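LPXTG cell wall surface protein (Streptococcus gordonii, PDB 4IGB) is probably an adhesin anchored to the streptococcal cell wall, captured here as its N-terminal N1 and N2 domains. Local coordinates at residues F31-S42 against P89-V100; A201-F211 against Y273-F283. All blocks are in the same frame, centred on the assembly; numbering follows the deposited sequence.

How the contacts relate
Both contacts lie in the N1 domain and reach the same antiparallel sheet, but at different strands, with centres about 25 Å and nearest atoms about 6 Å apart. Contact 1 holds the edge strand 38-43 on strand 84-100; contact 2 joins strand 210-214 to strand 268-274, adds the loops leading into the first and following the second, and also reaches strand 280-287 of the facing sheet. Each is partly buried, with inward aromatic residues and a more exposed margin. Their chemistry differs: contact 1 rests on a backbone ladder and aliphatic groups packed against phenylalanine rings, whereas contact 2 adds to a short backbone pair two carboxylates, one joining loops and one, near the sodium site, binding a strand tyrosine.

Contact 1: F31-S42 against P89-V100; sequences FNLNINNVSVLS and PLSLKFTNIGTV
The F94 ring is held between two aliphatic side chains: CG of L33 lies over one face, 3.9 Å from the ring centroid, and V38 CG2 over the opposite face at 4.0 Å, both CH-pi contacts. The side chain of N37 comes to the ring edge, its amide steeply inclined to the ring plane. The F31 ring receives I97 CD1 over one face, 3.4 Å from F31 CG, while V100 CG2 sits near the ring plane at the edge. With chi1 at 70°, I97 CG1 lies between its own backbone N and carbonyl carbon, which carries CD1 across F31 as CG2 rests beside L33 CD1. Further along, V40 CG2 meets L92 CD2 at 3.6 Å.

From V38 to S42 the backbone pairs antiparallel with 91-94. S39 and K93 exchange two hydrogen bonds, S39 N to K93 O being 2.7 Å, and a water bridges N37 O, K93 O, S39 OG and T95 OG1 beside this ladder. Separately, in the preceding loop, N32 N bonds to I97 O. L41 and S42 both face S91: L41 N reaches S91 O at 2.9 Å and S42 N adds a weak bond. This is a classic beta bulge in the edge strand of a beta sandwich, whose opposite sheet meets V38 and F94 through I141, and L92 through F139.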
loop_
_atom_site.group_PDB
_atom_site.type_symbol
_atom_site.label_atom_id
_atom_site.label_comp_id
_atom_site.label_asym_id
_atom_site.label_seq_id
_atom_site.Cartn_x
_atom_site.Cartn_y
_atom_site.Cartn_z
ATOM N N PHE B 31 -4.512 -6.830 -1.314
ATOM C CA PHE B 31 -5.866 -6.729 -0.792
ATOM C C PHE B 31 -6.902 -7.256 -1.787
ATOM O O PHE B 31 -6.656 -7.322 -2.992
ATOM C CB PHE B 31 -6.183 -5.281 -0.416
ATOM C CG PHE B 31 -5.471 -4.805 0.820
ATOM C CD1 PHE B 31 -5.644 -5.457 2.030
ATOM C CD2 PHE B 31 -4.628 -3.704 0.767
ATOM C CE1 PHE B 31 -4.987 -5.021 3.173
ATOM C CE2 PHE B 31 -3.990 -3.249 1.895
ATOM C CZ PHE B 31 -4.165 -3.914 3.108
ATOM N N ASN B 32 -8.073 -7.599 -1.271
ATOM C CA ASN B 32 -9.183 -8.042 -2.104
ATOM C C ASN B 32 -9.997 -6.874 -2.646
ATOM O O ASN B 32 -10.764 -6.240 -1.916
ATOM C CB ASN B 32 -10.088 -8.989 -1.313
ATOM C CG ASN B 32 -9.373 -10.249 -0.900
ATOM O OD1 ASN B 32 -8.688 -10.859 -1.712
ATOM N ND2 ASN B 32 -9.508 -10.642 0.373
ATOM N N LEU B 33 -9.827 -6.590 -3.929
ATOM C CA LEU B 33 -10.610 -5.554 -4.577
ATOM C C LEU B 33 -11.235 -6.186 -5.794
ATOM O O LEU B 33 -10.523 -6.672 -6.676
ATOM C CB LEU B 33 -9.730 -4.376 -5.003
ATOM C CG LEU B 33 -9.275 -3.384 -3.940
ATOM C CD1 LEU B 33 -8.478 -4.088 -2.875
ATOM C CD2 LEU B 33 -8.435 -2.297 -4.595
ATOM N N ASN B 34 -12.561 -6.201 -5.848
ATOM C CA ASN B 34 -13.223 -6.876 -6.945
ATOM C C ASN B 34 -14.587 -6.277 -7.218
ATOM O O ASN B 34 -15.030 -5.377 -6.486
ATOM C CB ASN B 34 -13.322 -8.372 -6.657
ATOM C CG ASN B 34 -13.976 -8.660 -5.326
ATOM O OD1 ASN B 34 -15.174 -8.418 -5.154
ATOM N ND2 ASN B 34 -13.197 -9.183 -4.372
ATOM N N ILE B 35 -15.243 -6.762 -8.271
ATOM C CA ILE B 35 -16.552 -6.224 -8.660
ATOM C C ILE B 35 -17.627 -6.498 -7.618
ATOM O O ILE B 35 -18.715 -5.936 -7.692
ATOM C CB ILE B 35 -17.060 -6.779 -10.012
ATOM C CG1 ILE B 35 -17.275 -8.284 -9.917
ATOM C CG2 ILE B 35 -16.100 -6.442 -11.157
ATOM C CD1 ILE B 35 -18.107 -8.831 -11.060
ATOM N N ASN B 36 -17.335 -7.370 -6.661
ATOM C CA ASN B 36 -18.339 -7.749 -5.680
ATOM C C ASN B 36 -18.249 -6.952 -4.388
ATOM O O ASN B 36 -19.212 -6.886 -3.628
ATOM C CB ASN B 36 -18.277 -9.244 -5.367
ATOM C CG ASN B 36 -18.644 -10.101 -6.554
ATOM O OD1 ASN B 36 -17.904 -11.017 -6.918
ATOM N ND2 ASN B 36 -19.784 -9.812 -7.169
ATOM N N ASN B 37 -17.096 -6.361 -4.110
ATOM C CA ASN B 37 -17.010 -5.553 -2.905
ATOM C C ASN B 37 -16.861 -4.067 -3.176
ATOM O O ASN B 37 -16.718 -3.288 -2.257
ATOM C CB ASN B 37 -15.974 -6.085 -1.905
ATOM C CG ASN B 37 -14.535 -5.905 -2.375
ATOM O OD1 ASN B 37 -13.595 -6.131 -1.614
ATOM N ND2 ASN B 37 -14.360 -5.485 -3.609
ATOM N N VAL B 38 -16.964 -3.674 -4.437
ATOM C CA VAL B 38 -16.852 -2.262 -4.783
ATOM C C VAL B 38 -18.209 -1.571 -4.691
ATOM O O VAL B 38 -19.244 -2.175 -4.968
ATOM C CB VAL B 38 -16.273 -2.069 -6.197
ATOM C CG1 VAL B 38 -17.235 -2.622 -7.245
ATOM C CG2 VAL B 38 -16.000 -0.603 -6.471
ATOM N N SER B 39 -18.202 -0.316 -4.266
ATOM C CA SER B 39 -19.390 0.531 -4.345
ATOM C C SER B 39 -18.999 1.909 -4.868
ATOM O O SER B 39 -17.863 2.350 -4.703
ATOM C CB SER B 39 -20.092 0.629 -2.988
ATOM O OG SER B 39 -19.197 1.048 -1.972
ATOM N N VAL B 40 -19.925 2.566 -5.548
ATOM C CA VAL B 40 -19.668 3.895 -6.067
ATOM C C VAL B 40 -20.204 4.902 -5.050
ATOM O O VAL B 40 -21.408 4.972 -4.824
ATOM C CB VAL B 40 -20.353 4.099 -7.439
ATOM C CG1 VAL B 40 -20.214 5.537 -7.905
ATOM C CG2 VAL B 40 -19.753 3.151 -8.476
ATOM N N LEU B 41 -19.303 5.651 -4.422
ATOM C CA LEU B 41 -19.689 6.681 -3.453
ATOM C C LEU B 41 -20.271 7.894 -4.180
ATOM O O LEU B 41 -21.224 8.519 -3.719
ATOM C CB LEU B 41 -18.477 7.101 -2.611
ATOM C CG LEU B 41 -17.783 6.012 -1.784
ATOM C CD1 LEU B 41 -16.791 6.623 -0.774
ATOM C CD2 LEU B 41 -18.819 5.165 -1.055
ATOM N N SER B 42 -19.684 8.236 -5.315
ATOM C CA SER B 42 -20.287 9.230 -6.186
ATOM C C SER B 42 -19.677 9.089 -7.563
ATOM O O SER B 42 -18.582 8.549 -7.706
ATOM C CB SER B 42 -20.041 10.644 -5.654
ATOM O OG SER B 42 -18.657 10.971 -5.711
ATOM N N PRO B 89 -14.598 12.576 -11.478
ATOM C CA PRO B 89 -15.676 11.848 -12.164
ATOM C C PRO B 89 -16.188 10.651 -11.376
ATOM O O PRO B 89 -17.311 10.181 -11.590
ATOM C CB PRO B 89 -15.008 11.375 -13.465
ATOM C CG PRO B 89 -13.512 11.387 -13.162
ATOM C CD PRO B 89 -13.311 12.504 -12.194
ATOM N N LEU B 90 -15.369 10.152 -10.465
ATOM C CA LEU B 90 -15.630 8.852 -9.877
ATOM C C LEU B 90 -14.921 8.687 -8.549
ATOM O O LEU B 90 -13.704 8.873 -8.447
ATOM C CB LEU B 90 -15.178 7.739 -10.830
ATOM C CG LEU B 90 -15.529 6.322 -10.373
ATOM C CD1 LEU B 90 -17.043 6.177 -10.260
ATOM C CD2 LEU B 90 -14.968 5.267 -11.330
ATOM N N SER B 91 -15.697 8.313 -7.542
ATOM C CA SER B 91 -15.191 7.991 -6.216
ATOM C C SER B 91 -15.702 6.611 -5.786
ATOM O O SER B 91 -16.914 6.354 -5.809
ATOM C CB SER B 91 -15.647 9.061 -5.213
ATOM O OG SER B 91 -15.411 8.624 -3.891
ATOM N N LEU B 92 -14.790 5.723 -5.393
ATOM C CA LEU B 92 -15.162 4.345 -5.090
ATOM C C LEU B 92 -14.790 3.919 -3.687
ATOM O O LEU B 92 -13.840 4.412 -3.106
ATOM C CB LEU B 92 -14.456 3.378 -6.054
ATOM C CG LEU B 92 -14.730 3.639 -7.533
ATOM C CD1 LEU B 92 -13.803 2.793 -8.380
ATOM C CD2 LEU B 92 -16.193 3.342 -7.846
ATOM N N LYS B 93 -15.501 2.926 -3.186
ATOM C CA LYS B 93 -15.090 2.255 -1.976
ATOM C C LYS B 93 -15.045 0.746 -2.226
ATOM O O LYS B 93 -15.955 0.191 -2.843
ATOM C CB LYS B 93 -16.058 2.582 -0.836
ATOM C CG LYS B 93 -15.683 1.949 0.476
ATOM C CD LYS B 93 -16.744 2.191 1.527
ATOM C CE LYS B 93 -16.427 1.405 2.807
ATOM N NZ LYS B 93 -17.319 1.843 3.925
ATOM N N PHE B 94 -13.971 0.098 -1.775
ATOM C CA PHE B 94 -13.942 -1.353 -1.694
ATOM C C PHE B 94 -14.048 -1.721 -0.231
ATOM O O PHE B 94 -13.166 -1.404 0.548
ATOM C CB PHE B 94 -12.659 -1.928 -2.302
ATOM C CG PHE B 94 -12.498 -1.639 -3.764
ATOM C CD1 PHE B 94 -12.845 -2.586 -4.714
ATOM C CD2 PHE B 94 -11.984 -0.422 -4.190
ATOM C CE1 PHE B 94 -12.701 -2.316 -6.076
ATOM C CE2 PHE B 94 -11.843 -0.135 -5.550
ATOM C CZ PHE B 94 -12.197 -1.094 -6.492
ATOM N N THR B 95 -15.142 -2.379 0.142
ATOM C CA THR B 95 -15.402 -2.691 1.542
ATOM C C THR B 95 -14.879 -4.075 1.958
ATOM O O THR B 95 -15.112 -5.066 1.274
ATOM C CB THR B 95 -16.920 -2.622 1.866
ATOM O OG1 THR B 95 -17.430 -1.327 1.535
ATOM C CG2 THR B 95 -17.162 -2.876 3.351
ATOM N N ASN B 96 -14.220 -4.134 3.111
ATOM C CA ASN B 96 -13.692 -5.385 3.639
ATOM C C ASN B 96 -12.764 -6.071 2.643
ATOM O O ASN B 96 -13.080 -7.139 2.122
ATOM C CB ASN B 96 -14.824 -6.336 4.039
ATOM C CG ASN B 96 -14.316 -7.522 4.816
ATOM O OD1 ASN B 96 -13.180 -7.509 5.295
ATOM N ND2 ASN B 96 -15.144 -8.557 4.943
ATOM N N ILE B 97 -11.620 -5.444 2.395
ATOM C CA ILE B 97 -10.660 -5.920 1.414
ATOM C C ILE B 97 -9.692 -6.874 2.078
ATOM O O ILE B 97 -8.833 -7.459 1.419
ATOM C CB ILE B 97 -9.858 -4.750 0.799
ATOM C CG1 ILE B 97 -8.905 -4.141 1.829
ATOM C CG2 ILE B 97 -10.798 -3.686 0.214
ATOM C CD1 ILE B 97 -8.210 -2.875 1.320
ATOM N N GLY B 98 -9.827 -7.006 3.394
ATOM C CA GLY B 98 -8.999 -7.922 4.149
ATOM C C GLY B 98 -9.121 -7.644 5.632
ATOM O O GLY B 98 -9.698 -6.631 6.040
ATOM N N THR B 99 -8.592 -8.555 6.439
ATOM C CA THR B 99 -8.500 -8.352 7.876
ATOM C C THR B 99 -7.039 -8.286 8.284
ATOM O O THR B 99 -6.250 -9.181 7.958
ATOM C CB THR B 99 -9.188 -9.478 8.629
ATOM O OG1 THR B 99 -10.544 -9.571 8.178
ATOM C CG2 THR B 99 -9.158 -9.221 10.145
ATOM N N VAL B 100 -6.674 -7.219 8.985
ATOM C CA VAL B 100 -5.285 -6.981 9.348
ATOM C C VAL B 100 -5.200 -6.578 10.821
ATOM O O VAL B 100 -5.880 -5.638 11.254
ATOM C CB VAL B 100 -4.677 -5.847 8.495
ATOM C CG1 VAL B 100 -3.256 -5.574 8.914
ATOM C CG2 VAL B 100 -4.747 -6.172 7.002
HETATM O O HOH W 1 -18.155 -1.291 -1.208
#

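Contact 2: A201-F211 against Y273-F283; sequences AIDANNLKETF and YSSTETCSAVF
The carboxylate of D203 ties its own turn to E277 across the contact. OD1 of D203 accepts N205 N at 2.8 Å and L207 N at 2.9 Å, from opposite faces of the carboxylate plane; the N205 N bond makes an Asx turn within the type I turn D203-N206, and the L207 N bond ties the chain beyond that turn back to the same oxygen. OD2 of D203 takes E277 N at 2.9 Å, on its anti side and 30° out of plane. T276 fits alongside, its CG2 methyl packing against the A201 and L207 carbonyl oxygens, and A201 CB touches C279 CB at 3.5 Å.

A second carboxylate, that of E209, runs inward with CG anti to the backbone N (chi1 -176°) and the chain extended. Its OE2 lies at the edge of the Y273 ring, in plane, and accepts Y273 OH at 2.5 Å, very short and so doubtful in exact length; carboxylate and ring stand 83° apart. Beyond it the chain pairs through T210 and S274, and the rings of F211 and F283 meet rim to rim, joining the two sheets. A water joins K208 O, S274 OG and S275 O.

E209 OE1 accepts A201 N at 2.9 Å, and also the backbone N of D200, a sodium-site residue with D198 and T248. E209 thus acts from the second shell and probably steadies the chain beside the sodium ion. D203 OD2 and E277 OE1 lie 4.3 Å apart; the N-H of E277 at OD2 and N205 ND2, weakly bonded to both oxygens, probably ease the like charges.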
loop_
_atom_site.group_PDB
_atom_site.type_symbol
_atom_site.label_atom_id
_atom_site.label_comp_id
_atom_site.label_asym_id
_atom_site.label_seq_id
_atom_site.Cartn_x
_atom_site.Cartn_y
_atom_site.Cartn_z
ATOM N N ALA B 201 4.264 0.502 -22.907
ATOM C CA ALA B 201 3.635 0.858 -24.174
ATOM C C ALA B 201 4.190 2.153 -24.736
ATOM O O ALA B 201 4.365 3.127 -24.013
ATOM C CB ALA B 201 2.115 0.945 -24.036
ATOM N N ILE B 202 4.469 2.141 -26.038
ATOM C CA ILE B 202 4.893 3.322 -26.763
ATOM C C ILE B 202 4.242 3.271 -28.138
ATOM O O ILE B 202 4.291 2.241 -28.808
ATOM C CB ILE B 202 6.438 3.360 -26.902
ATOM C CG1 ILE B 202 7.096 3.300 -25.517
ATOM C CG2 ILE B 202 6.889 4.589 -27.690
ATOM C CD1 ILE B 202 8.600 3.486 -25.523
ATOM N N ASP B 203 3.614 4.362 -28.561
ATOM C CA ASP B 203 2.950 4.358 -29.864
ATOM C C ASP B 203 3.716 5.192 -30.892
ATOM O O ASP B 203 4.794 5.711 -30.598
ATOM C CB ASP B 203 1.479 4.798 -29.757
ATOM C CG ASP B 203 1.312 6.263 -29.364
ATOM O OD1 ASP B 203 2.315 7.011 -29.361
ATOM O OD2 ASP B 203 0.157 6.670 -29.069
ATOM N N ALA B 204 3.162 5.319 -32.094
ATOM C CA ALA B 204 3.807 6.118 -33.143
ATOM C C ALA B 204 3.586 7.625 -32.979
ATOM O O ALA B 204 4.076 8.412 -33.781
ATOM C CB ALA B 204 3.356 5.659 -34.530
ATOM N N ASN B 205 2.844 8.031 -31.948
ATOM C CA ASN B 205 2.700 9.453 -31.644
ATOM C C ASN B 205 3.824 9.849 -30.697
ATOM O O ASN B 205 3.868 10.973 -30.186
ATOM C CB ASN B 205 1.353 9.742 -30.982
ATOM C CG ASN B 205 0.188 9.110 -31.719
ATOM O OD1 ASN B 205 -0.096 9.469 -32.862
ATOM N ND2 ASN B 205 -0.491 8.165 -31.071
ATOM N N ASN B 206 4.727 8.897 -30.483
ATOM C CA ASN B 206 5.754 8.971 -29.446
ATOM C C ASN B 206 5.199 9.312 -28.064
ATOM O O ASN B 206 5.877 9.929 -27.240
ATOM C CB ASN B 206 6.875 9.934 -29.825
ATOM C CG ASN B 206 8.203 9.547 -29.198
ATOM O OD1 ASN B 206 8.522 8.361 -29.070
ATOM N ND2 ASN B 206 8.978 10.547 -28.788
ATOM N N LEU B 207 3.955 8.916 -27.825
ATOM C CA LEU B 207 3.417 8.923 -26.475
ATOM C C LEU B 207 3.979 7.708 -25.765
ATOM O O LEU B 207 4.248 6.690 -26.389
ATOM C CB LEU B 207 1.894 8.854 -26.496
ATOM C CG LEU B 207 1.226 10.088 -27.076
ATOM C CD1 LEU B 207 -0.265 9.848 -27.271
ATOM C CD2 LEU B 207 1.490 11.267 -26.158
ATOM N N LYS B 208 4.148 7.803 -24.459
ATOM C CA LYS B 208 4.719 6.701 -23.704
ATOM C C LYS B 208 3.909 6.455 -22.448
ATOM O O LYS B 208 3.551 7.386 -21.734
ATOM C CB LYS B 208 6.162 7.027 -23.330
ATOM C CG LYS B 208 7.043 7.368 -24.533
ATOM C CD LYS B 208 8.311 8.096 -24.118
ATOM C CE LYS B 208 9.215 8.356 -25.328
ATOM N NZ LYS B 208 10.365 9.250 -24.990
ATOM N N GLU B 209 3.621 5.192 -22.191
ATOM C CA GLU B 209 2.914 4.794 -20.989
ATOM C C GLU B 209 3.671 5.255 -19.751
ATOM O O GLU B 209 4.864 4.978 -19.602
ATOM C CB GLU B 209 2.770 3.278 -20.963
ATOM C CG GLU B 209 1.957 2.775 -19.782
ATOM C CD GLU B 209 1.669 1.293 -19.882
ATOM O OE1 GLU B 209 2.368 0.599 -20.660
ATOM O OE2 GLU B 209 0.735 0.831 -19.197
ATOM N N THR B 210 2.967 5.950 -18.864
ATOM C CA THR B 210 3.588 6.583 -17.712
ATOM C C THR B 210 2.779 6.366 -16.437
ATOM O O THR B 210 1.559 6.591 -16.428
ATOM C CB THR B 210 3.685 8.097 -17.937
ATOM O OG1 THR B 210 4.375 8.358 -19.160
ATOM C CG2 THR B 210 4.397 8.783 -16.775
ATOM N N PHE B 211 3.458 5.922 -15.377
ATOM C CA PHE B 211 2.907 5.898 -14.020
ATOM C C PHE B 211 3.588 6.999 -13.235
ATOM O O PHE B 211 4.810 7.176 -13.342
ATOM C CB PHE B 211 3.224 4.564 -13.334
ATOM C CG PHE B 211 2.731 4.475 -11.898
ATOM C CD1 PHE B 211 1.403 4.147 -11.618
ATOM C CD2 PHE B 211 3.591 4.696 -10.839
ATOM C CE1 PHE B 211 0.949 4.057 -10.292
ATOM C CE2 PHE B 211 3.151 4.607 -9.518
ATOM C CZ PHE B 211 1.824 4.284 -9.247
ATOM N N TYR B 273 -1.641 7.965 -13.950
ATOM C CA TYR B 273 -1.300 7.081 -15.045
ATOM C C TYR B 273 -1.648 7.809 -16.314
ATOM O O TYR B 273 -2.727 8.403 -16.409
ATOM C CB TYR B 273 -2.123 5.797 -14.972
ATOM C CG TYR B 273 -1.905 4.853 -16.148
ATOM C CD1 TYR B 273 -0.819 3.981 -16.174
ATOM C CD2 TYR B 273 -2.793 4.826 -17.222
ATOM C CE1 TYR B 273 -0.613 3.115 -17.246
ATOM C CE2 TYR B 273 -2.601 3.955 -18.295
ATOM C CZ TYR B 273 -1.506 3.110 -18.304
ATOM O OH TYR B 273 -1.314 2.247 -19.360
ATOM N N SER B 274 -0.753 7.785 -17.291
ATOM C CA SER B 274 -1.119 8.313 -18.603
ATOM C C SER B 274 -0.838 7.282 -19.688
ATOM O O SER B 274 0.116 6.505 -19.589
ATOM C CB SER B 274 -0.452 9.663 -18.898
ATOM O OG SER B 274 0.949 9.549 -19.036
ATOM N N SER B 275 -1.690 7.276 -20.705
ATOM C CA SER B 275 -1.680 6.223 -21.716
ATOM C C SER B 275 -1.073 6.694 -23.019
ATOM O O SER B 275 -0.758 7.870 -23.195
ATOM C CB SER B 275 -3.107 5.732 -22.008
ATOM O OG SER B 275 -3.839 6.700 -22.757
ATOM N N THR B 276 -0.924 5.751 -23.935
ATOM C CA THR B 276 -0.657 6.063 -25.327
ATOM C C THR B 276 -2.027 6.159 -25.999
ATOM O O THR B 276 -3.057 6.237 -25.323
ATOM C CB THR B 276 0.144 4.935 -25.962
ATOM O OG1 THR B 276 -0.640 3.738 -25.928
ATOM C CG2 THR B 276 1.419 4.693 -25.165
ATOM N N GLU B 277 -2.052 6.143 -27.323
ATOM C CA GLU B 277 -3.312 6.174 -28.050
ATOM C C GLU B 277 -4.119 4.941 -27.688
ATOM O O GLU B 277 -5.332 4.916 -27.873
ATOM C CB GLU B 277 -3.068 6.183 -29.561
ATOM C CG GLU B 277 -2.396 4.914 -30.041
ATOM C CD GLU B 277 -2.162 4.880 -31.547
ATOM O OE1 GLU B 277 -2.558 5.831 -32.255
ATOM O OE2 GLU B 277 -1.573 3.883 -32.014
ATOM N N THR B 278 -3.446 3.906 -27.191
ATOM C CA THR B 278 -4.163 2.721 -26.732
ATOM C C THR B 278 -3.338 1.810 -25.828
ATOM O O THR B 278 -2.594 0.959 -26.304
ATOM C CB THR B 278 -4.787 1.896 -27.910
ATOM O OG1 THR B 278 -5.472 0.748 -27.386
ATOM C CG2 THR B 278 -3.719 1.432 -28.909
ATOM N N CYS B 279 -3.476 1.982 -24.516
ATOM C CA CYS B 279 -2.867 1.047 -23.578
ATOM C C CYS B 279 -3.521 1.174 -22.220
ATOM O O CYS B 279 -4.270 2.111 -21.965
ATOM C CB CYS B 279 -1.352 1.255 -23.456
ATOM S SG CYS B 279 -0.838 2.741 -22.538
ATOM N N SER B 280 -3.255 0.208 -21.357
ATOM C CA SER B 280 -3.767 0.265 -20.007
ATOM C C SER B 280 -2.822 -0.504 -19.106
ATOM O O SER B 280 -1.960 -1.256 -19.586
ATOM C CB SER B 280 -5.172 -0.329 -19.943
ATOM O OG SER B 280 -5.141 -1.718 -20.204
ATOM N N ALA B 281 -2.974 -0.296 -17.805
ATOM C CA ALA B 281 -2.176 -1.008 -16.825
ATOM C C ALA B 281 -3.066 -1.515 -15.701
ATOM O O ALA B 281 -4.162 -0.995 -15.468
ATOM C CB ALA B 281 -1.071 -0.104 -16.265
ATOM N N VAL B 282 -2.576 -2.521 -14.995
ATOM C CA VAL B 282 -3.374 -3.213 -14.001
ATOM C C VAL B 282 -2.727 -2.996 -12.645
ATOM O O VAL B 282 -1.501 -3.078 -12.513
ATOM C CB VAL B 282 -3.461 -4.731 -14.323
ATOM C CG1 VAL B 282 -4.275 -5.459 -13.276
ATOM C CG2 VAL B 282 -4.065 -4.946 -15.695
ATOM N N PHE B 283 -3.551 -2.725 -11.641
ATOM C CA PHE B 283 -3.050 -2.401 -10.317
ATOM C C PHE B 283 -3.779 -3.156 -9.226
ATOM O O PHE B 283 -4.995 -3.349 -9.291
ATOM C CB PHE B 283 -3.232 -0.912 -10.028
ATOM C CG PHE B 283 -2.624 -0.016 -11.058
ATOM C CD1 PHE B 283 -1.316 0.418 -10.929
ATOM C CD2 PHE B 283 -3.367 0.405 -12.146
ATOM C CE1 PHE B 283 -0.748 1.254 -11.882
ATOM C CE2 PHE B 283 -2.822 1.240 -13.100
ATOM C CZ PHE B 283 -1.504 1.670 -12.970
HETATM O O HOH W 2 1.247 9.020 -21.737
#